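Local coordinates for AbiEi antitoxin C-terminal domain-containing protein (Mycobacterium tuberculosis, PDB 1ZEL) that is of unknown function but probably binds DNA, combining a winged-helix fold with a region related to AbiEi-type antitoxins, at residues A[201-204]-A[205-209]. Sequence-based numbering, arbitrary orientation.
Sequences ADLV and PHLDD. With NA (sodium ion), chain C.
A 3-10 turn through Val204 and Pro205 joins helix 200-203 to helix 207-212 in the region related to the AbiEi antitoxin C-terminal domain, and His206 takes the N-cap position of the second helix. The turn is closed by one backbone hydrogen bond, from His206 N to Leu203 O at 2.8 Å, with an N-H...O angle of 157°. Pro205 has no N-H to offer Ala201 O, which instead lies 3.2 Å from Pro205 CD. The pyrrolidine ring crosses Val204 at a slant, CD lying 3.6 Å from Val204 CG2, while Pro205 CB sits over one face of the His206 imidazole.

With CG placed opposite its own carbonyl carbon (chi1 -47°), His206 swings its ring back along the first helix, and CD2 approaches Asp202 O to 3.4 Å. NE2 at the ring's far end is hydrogen-bonded to Asp117; in the conformer described, Asp202 OD1 accepts from the backbone N of Arg118, so the two side chains would hold the first helix and the turn to the loop of Asp117 and Arg118. On the apolar side Leu203 CG meets Leu207 CD2 at 4.3 Å; Val204 packs against helix 288-296, and Leu207 reaches both that helix and helix 228-240.

Past the turn, Asp208 OD1 receives the N-H of Asp209 from above its carboxylate plane, a bent bond. Asp209 grips the sodium ion twice, in a site completed by Arg167 and Asp213: its backbone O lies 2.5 Å from the metal and its carboxylate OD1 2.2 Å.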
# COMPACT_ATOMS: atom_id res chain seq x y z
N ALA A 201 8.06 -13.76 -6.52
CA ALA A 201 8.31 -15.13 -6.05
C ALA A 201 7.47 -15.45 -4.83
O ALA A 201 7.07 -16.58 -4.62
CB ALA A 201 9.81 -15.38 -5.78
N ASP A 202 7.20 -14.43 -4.02
CA ASP A 202 6.37 -14.55 -2.83
C ASP A 202 4.88 -14.67 -3.20
O ASP A 202 4.08 -15.27 -2.48
CB ASP A 202 6.59 -13.30 -1.97
CG ASP A 202 6.63 -13.60 -0.49
OD1 ASP A 202 5.85 -12.97 0.23
OD2 ASP A 202 7.45 -14.42 -0.04
N LEU A 203 4.50 -14.08 -4.33
CA LEU A 203 3.10 -14.08 -4.75
C LEU A 203 2.73 -15.34 -5.54
O LEU A 203 1.67 -15.92 -5.31
CB LEU A 203 2.79 -12.84 -5.60
CG LEU A 203 1.40 -12.80 -6.26
CD1 LEU A 203 0.30 -12.59 -5.21
CD2 LEU A 203 1.36 -11.71 -7.29
N VAL A 204 3.60 -15.74 -6.46
CA VAL A 204 3.20 -16.72 -7.49
C VAL A 204 2.70 -18.06 -6.96
O VAL A 204 1.88 -18.68 -7.63
CB VAL A 204 4.23 -16.91 -8.65
CG1 VAL A 204 4.29 -15.65 -9.51
CG2 VAL A 204 5.64 -17.27 -8.12
N PRO A 205 3.18 -18.53 -5.79
CA PRO A 205 2.59 -19.77 -5.25
C PRO A 205 1.13 -19.64 -4.84
O PRO A 205 0.45 -20.65 -4.66
CB PRO A 205 3.45 -20.04 -4.00
CG PRO A 205 4.74 -19.34 -4.29
CD PRO A 205 4.26 -18.06 -4.91
N HIS A 206 0.66 -18.40 -4.68
CA HIS A 206 -0.70 -18.12 -4.18
C HIS A 206 -1.63 -17.50 -5.21
O HIS A 206 -2.62 -16.89 -4.85
CB HIS A 206 -0.63 -17.22 -2.93
CG HIS A 206 0.39 -17.68 -1.93
ND1 HIS A 206 0.42 -18.98 -1.46
CD2 HIS A 206 1.42 -17.04 -1.34
CE1 HIS A 206 1.44 -19.11 -0.62
NE2 HIS A 206 2.05 -17.94 -0.52
N LEU A 207 -1.32 -17.65 -6.50
CA LEU A 207 -2.21 -17.17 -7.55
C LEU A 207 -3.57 -17.84 -7.50
O LEU A 207 -4.57 -17.19 -7.80
CB LEU A 207 -1.60 -17.37 -8.95
CG LEU A 207 -0.40 -16.49 -9.28
CD1 LEU A 207 0.05 -16.80 -10.68
CD2 LEU A 207 -0.81 -14.99 -9.17
N ASP A 208 -3.64 -19.13 -7.15
CA ASP A 208 -4.96 -19.78 -7.07
C ASP A 208 -5.88 -19.04 -6.06
O ASP A 208 -7.07 -18.75 -6.34
CB ASP A 208 -4.82 -21.26 -6.69
CG ASP A 208 -3.95 -21.50 -5.43
OD1 ASP A 208 -3.40 -20.57 -4.79
OD2 ASP A 208 -3.80 -22.68 -5.08
N ASP A 209 -5.27 -18.70 -4.93
CA ASP A 209 -5.95 -17.99 -3.84
C ASP A 209 -6.44 -16.63 -4.35
O ASP A 209 -7.59 -16.26 -4.12
CB ASP A 209 -4.97 -17.82 -2.67
CG ASP A 209 -5.66 -17.46 -1.35
OD1 ASP A 209 -6.90 -17.22 -1.32
OD2 ASP A 209 -4.95 -17.43 -0.32
NA NA C . -8.96 -16.64 -2.00